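Side-chain contacts in envelope glycoprotein (Thogoto virus, PDB 5XEA), which attaches the virus to a host-cell receptor and later drives fusion of the viral and host membranes: residues B[310-313]-B[314-318]; B[422-425]-B[426-430]. All blocks are in the same frame, centred on the assembly; numbering follows the deposited sequence.

Contact 1 (B[310-313]-B[314-318]); sequences FRQL and SEILD
Arg-311 NH1 and Glu-315 OE2 meet at 2.9 Å in a salt bridge that spans one helical turn. The carboxylate oxygen lies almost exactly in the guanidinium plane, at its edge, but the nitrogen reaches that oxygen from above the carboxylate plane, and the two flat groups are turned 57° against each other. The N-H points only moderately straight at its acceptor. A second acceptor shares the arginine: the amide oxygen Gln-312 OE1, from the next residue in the chain, takes end-on bonds from Arg-311 NH1 at 2.9 Å and from NH2 at 3.2 Å, both near the guanidinium plane. NH1 thus serves two acceptors, while NH2 has a further hydrogen bond with Ser-308 OG, so the guanidinium is fixed in rotation. The first torsion of the arginine (chi1 173°) sets Arg-311 CG 3.6 Å from Glu-315 OE2, and the bend at chi3 (53°) turns the guanidinium so that NH1 meets that oxygen. Glu-315 instead runs straight out beyond CG, and Glu-315 CG brushes Arg-311 O at 3.2 Å.

This i to i+4 ion pair sits on the long helix 282-327, which forms the central trimeric coiled coil of this gp64-like, class III fusogen. On the buried side, Phe-310 stacks edge-to-face with Phe-310 of both neighbouring subunits, and Leu-313 packs on Phe-310 of the third subunit.

Ser-314 turns its hydroxyl back to the preceding turn, where Ser-314 OG gives a 2.8 Å bond to Arg-311 O. Glu-315 N also donates to Arg-311 O, at 3.2 Å and from the same face of its plane. The serine hydroxyl has another partner in Tyr-16 N of the second subunit. Gln-312 NE2 bonds Ile-397 O of that same subunit, and the amide whose oxygen holds the arginine is thereby tied across the interface.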
loop_
_atom_site.group_PDB
_atom_site.type_symbol
_atom_site.label_atom_id
_atom_site.label_comp_id
_atom_site.label_asym_id
_atom_site.label_seq_id
_atom_site.Cartn_x
_atom_site.Cartn_y
_atom_site.Cartn_z
ATOM N N PHE B 310 -6.072 12.017 -37.126
ATOM C CA PHE B 310 -5.857 13.406 -37.522
ATOM C C PHE B 310 -4.942 13.506 -38.729
ATOM O O PHE B 310 -5.191 14.315 -39.637
ATOM C CB PHE B 310 -5.302 14.199 -36.353
ATOM C CG PHE B 310 -6.323 14.448 -35.290
ATOM C CD1 PHE B 310 -7.367 15.334 -35.519
ATOM C CD2 PHE B 310 -6.265 13.779 -34.081
ATOM C CE1 PHE B 310 -8.330 15.555 -34.557
ATOM C CE2 PHE B 310 -7.218 13.998 -33.114
ATOM C CZ PHE B 310 -8.261 14.890 -33.356
ATOM N N ARG B 311 -3.890 12.687 -38.766
ATOM C CA ARG B 311 -3.059 12.613 -39.959
ATOM C C ARG B 311 -3.910 12.297 -41.178
ATOM O O ARG B 311 -3.802 12.960 -42.210
ATOM C CB ARG B 311 -1.968 11.554 -39.793
ATOM C CG ARG B 311 -1.167 11.320 -41.078
ATOM C CD ARG B 311 -0.451 9.953 -41.079
ATOM N NE ARG B 311 -1.391 8.874 -40.797
ATOM C CZ ARG B 311 -2.348 8.452 -41.623
ATOM N NH1 ARG B 311 -2.513 9.006 -42.825
ATOM N NH2 ARG B 311 -3.159 7.470 -41.246
ATOM N N GLN B 312 -4.777 11.286 -41.060
ATOM C CA GLN B 312 -5.599 10.863 -42.182
ATOM C C GLN B 312 -6.611 11.941 -42.564
ATOM O O GLN B 312 -6.796 12.227 -43.757
ATOM C CB GLN B 312 -6.318 9.565 -41.838
ATOM C CG GLN B 312 -7.129 8.973 -42.967
ATOM C CD GLN B 312 -6.247 8.272 -43.984
ATOM O OE1 GLN B 312 -5.059 8.079 -43.747
ATOM N NE2 GLN B 312 -6.823 7.899 -45.127
ATOM N N LEU B 313 -7.274 12.552 -41.571
ATOM C CA LEU B 313 -8.223 13.625 -41.883
ATOM C C LEU B 313 -7.535 14.787 -42.582
ATOM O O LEU B 313 -8.096 15.375 -43.511
ATOM C CB LEU B 313 -8.930 14.115 -40.625
ATOM C CG LEU B 313 -9.979 13.126 -40.087
ATOM C CD1 LEU B 313 -10.578 13.658 -38.796
ATOM C CD2 LEU B 313 -11.082 12.847 -41.123
ATOM N N SER B 314 -6.310 15.123 -42.167
ATOM C CA SER B 314 -5.617 16.225 -42.820
ATOM C C SER B 314 -5.307 15.893 -44.273
ATOM O O SER B 314 -5.273 16.798 -45.109
ATOM C CB SER B 314 -4.331 16.585 -42.078
ATOM O OG SER B 314 -3.304 15.690 -42.436
ATOM N N GLU B 315 -5.096 14.611 -44.593
ATOM C CA GLU B 315 -4.868 14.230 -45.985
ATOM C C GLU B 315 -6.154 14.320 -46.799
ATOM O O GLU B 315 -6.149 14.818 -47.930
ATOM C CB GLU B 315 -4.282 12.820 -46.058
ATOM C CG GLU B 315 -2.950 12.675 -45.310
ATOM C CD GLU B 315 -2.425 11.243 -45.279
ATOM O OE1 GLU B 315 -3.059 10.355 -45.888
ATOM O OE2 GLU B 315 -1.373 11.004 -44.641
ATOM N N ILE B 316 -7.263 13.833 -46.241
ATOM C CA ILE B 316 -8.556 13.926 -46.912
ATOM C C ILE B 316 -8.949 15.382 -47.117
ATOM O O ILE B 316 -9.299 15.799 -48.228
ATOM C CB ILE B 316 -9.626 13.166 -46.112
ATOM C CG1 ILE B 316 -9.276 11.680 -46.058
ATOM C CG2 ILE B 316 -11.027 13.431 -46.700
ATOM C CD1 ILE B 316 -10.148 10.875 -45.112
ATOM N N LEU B 317 -8.884 16.183 -46.048
ATOM C CA LEU B 317 -9.278 17.585 -46.160
ATOM C C LEU B 317 -8.406 18.337 -47.153
ATOM O O LEU B 317 -8.910 19.176 -47.905
ATOM C CB LEU B 317 -9.237 18.266 -44.801
ATOM C CG LEU B 317 -10.513 18.093 -43.984
ATOM C CD1 LEU B 317 -10.308 18.556 -42.541
ATOM C CD2 LEU B 317 -11.651 18.868 -44.669
ATOM N N ASP B 318 -7.099 18.052 -47.177
ATOM C CA ASP B 318 -6.228 18.741 -48.123
ATOM C C ASP B 318 -6.634 18.434 -49.565
ATOM O O ASP B 318 -6.680 19.338 -50.404
ATOM C CB ASP B 318 -4.761 18.363 -47.896
ATOM C CG ASP B 318 -4.121 19.105 -46.715
ATOM O OD1 ASP B 318 -4.781 19.977 -46.086
ATOM O OD2 ASP B 318 -2.929 18.819 -46.431
#

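Contact 2 (B[422-425]-B[426-430]); sequences GWSF and VVKSK
Lys-428 lies back along the helix over Ser-424, its aliphatic chain running past the serine carbonyl: Lys-428 CG is 3.4 Å from Ser-424 O. With CG opposite the carbonyl carbon (chi1 -73°) and every later torsion extended, the chain is a straight rod that carries NZ to the level of the serine hydroxyl. There Lys-428 NZ stops 3.9 Å from Ser-424 OG, a loose polar approach rather than a bond. The serine oxygen is turned back toward the start of the helix, wedged between its own N and carbonyl carbon (chi1 67°), and is hydrogen-bonded with the carbonyl oxygens of Glu-420 and Asp-421.

Val-426 sets CB 3.4 Å from Trp-423 O, with CG2 beside it, a little farther from the same oxygen. Val-426 N bonds Trp-423 O at 3.0 Å, an i to i+3 bond. From the next carbonyl the bonding is i to i+4: Lys-428 N donates to Ser-424 O at 2.9 Å. All this belongs to the opening turns of helix 421-437, a helix with one side laid against the large antiparallel sheet. Phe-425, Val-426 and Ser-429 rest on Phe-187 of strand 187-192, and Val-426 also reaches Tyr-189 on that strand, whereas Val-427 and Lys-428 face outward.

The ring of Phe-425 lies down on the sheet, where besides Phe-187 it touches Thr-145 of strand 133-156. Ser-429 presents CB to Phe-425 O at 3.5 Å, its N donating to that oxygen, and its side chain also packs on Tyr-46 of strand 40-56. Trp-423 sends its indole the other way along the helix, to Leu-42, Val-149 and Val-417, and onto Leu-166 and Pro-167 beside the glycan-bearing Asn-168.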
loop_
_atom_site.group_PDB
_atom_site.type_symbol
_atom_site.label_atom_id
_atom_site.label_comp_id
_atom_site.label_asym_id
_atom_site.label_seq_id
_atom_site.Cartn_x
_atom_site.Cartn_y
_atom_site.Cartn_z
ATOM N N GLY B 422 -2.289 5.964 19.617
ATOM C CA GLY B 422 -3.190 5.558 20.688
ATOM C C GLY B 422 -3.208 4.056 20.927
ATOM O O GLY B 422 -3.185 3.603 22.074
ATOM N N TRP B 423 -3.231 3.262 19.852
ATOM C CA TRP B 423 -3.294 1.819 20.036
ATOM C C TRP B 423 -1.916 1.218 20.233
ATOM O O TRP B 423 -1.790 0.261 20.986
ATOM C CB TRP B 423 -4.006 1.145 18.869
ATOM C CG TRP B 423 -5.397 1.642 18.691
ATOM C CD1 TRP B 423 -5.852 2.446 17.699
ATOM C CD2 TRP B 423 -6.515 1.370 19.541
ATOM N NE1 TRP B 423 -7.202 2.688 17.863
ATOM C CE2 TRP B 423 -7.629 2.040 18.992
ATOM C CE3 TRP B 423 -6.678 0.635 20.723
ATOM C CZ2 TRP B 423 -8.890 1.991 19.577
ATOM C CZ3 TRP B 423 -7.933 0.585 21.305
ATOM C CH2 TRP B 423 -9.021 1.252 20.734
ATOM N N SER B 424 -0.872 1.770 19.595
ATOM C CA SER B 424 0.468 1.269 19.868
ATOM C C SER B 424 0.903 1.536 21.304
ATOM O O SER B 424 1.813 0.862 21.780
ATOM C CB SER B 424 1.482 1.870 18.891
ATOM O OG SER B 424 1.642 3.254 19.101
ATOM N N PHE B 425 0.269 2.498 21.992
ATOM C CA PHE B 425 0.497 2.706 23.425
ATOM C C PHE B 425 0.196 1.448 24.226
ATOM O O PHE B 425 0.875 1.152 25.217
ATOM C CB PHE B 425 -0.380 3.866 23.916
ATOM C CG PHE B 425 -0.206 4.233 25.392
ATOM C CD1 PHE B 425 0.882 4.987 25.813
ATOM C CD2 PHE B 425 -1.186 3.908 26.321
ATOM C CE1 PHE B 425 1.032 5.355 27.153
ATOM C CE2 PHE B 425 -1.052 4.281 27.674
ATOM C CZ PHE B 425 0.052 5.005 28.087
ATOM N N VAL B 426 -0.847 0.715 23.835
ATOM C CA VAL B 426 -1.209 -0.511 24.552
ATOM C C VAL B 426 -0.113 -1.562 24.407
ATOM O O VAL B 426 0.233 -2.257 25.372
ATOM C CB VAL B 426 -2.564 -1.035 24.037
ATOM C CG1 VAL B 426 -2.956 -2.346 24.746
ATOM C CG2 VAL B 426 -3.637 0.059 24.151
ATOM N N VAL B 427 0.436 -1.704 23.193
ATOM C CA VAL B 427 1.498 -2.678 22.928
ATOM C C VAL B 427 2.775 -2.290 23.656
ATOM O O VAL B 427 3.448 -3.144 24.250
ATOM C CB VAL B 427 1.752 -2.795 21.406
ATOM C CG1 VAL B 427 2.862 -3.856 21.103
ATOM C CG2 VAL B 427 0.474 -3.117 20.655
ATOM N N LYS B 428 3.137 -1.000 23.613
ATOM C CA LYS B 428 4.288 -0.509 24.377
ATOM C C LYS B 428 4.131 -0.772 25.872
ATOM O O LYS B 428 5.109 -1.074 26.567
ATOM C CB LYS B 428 4.485 0.993 24.130
ATOM C CG LYS B 428 5.040 1.323 22.743
ATOM C CD LYS B 428 5.035 2.832 22.452
ATOM C CE LYS B 428 5.255 3.081 20.951
ATOM N NZ LYS B 428 5.009 4.502 20.557
ATOM N N SER B 429 2.916 -0.621 26.398
ATOM C CA SER B 429 2.700 -0.924 27.813
ATOM C C SER B 429 2.983 -2.402 28.101
ATOM O O SER B 429 3.653 -2.743 29.089
ATOM C CB SER B 429 1.267 -0.553 28.203
ATOM O OG SER B 429 0.968 -1.047 29.504
ATOM N N LYS B 430 2.489 -3.288 27.227
ATOM C CA LYS B 430 2.758 -4.721 27.357
ATOM C C LYS B 430 4.244 -5.018 27.247
ATOM O O LYS B 430 4.778 -5.822 28.015
ATOM C CB LYS B 430 1.992 -5.515 26.282
ATOM C CG LYS B 430 2.416 -7.011 26.224
ATOM C CD LYS B 430 2.245 -7.654 24.851
ATOM C CE LYS B 430 3.018 -6.899 23.780
ATOM N NZ LYS B 430 3.383 -7.777 22.650
#

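Coming from the N terminus, the chain lays down every strand of both antiparallel sheets before it reaches either contact. Contact 1 then falls late in helix 282-327, and contact 2 follows in series near the start of helix 421-437. Each is a local turn-to-turn contact, so neither closes a loop, and they neither nest nor cross. Their centres lie 69 Å apart on opposite sides of the chain's centre, with nearest atoms about 52 Å apart. The parts they join differ: 310-318 faces two other subunits within the central helical bundle, while 422-430 fastens its helix mainly to strands 40-56, 133-156 and 187-192 of its own chain.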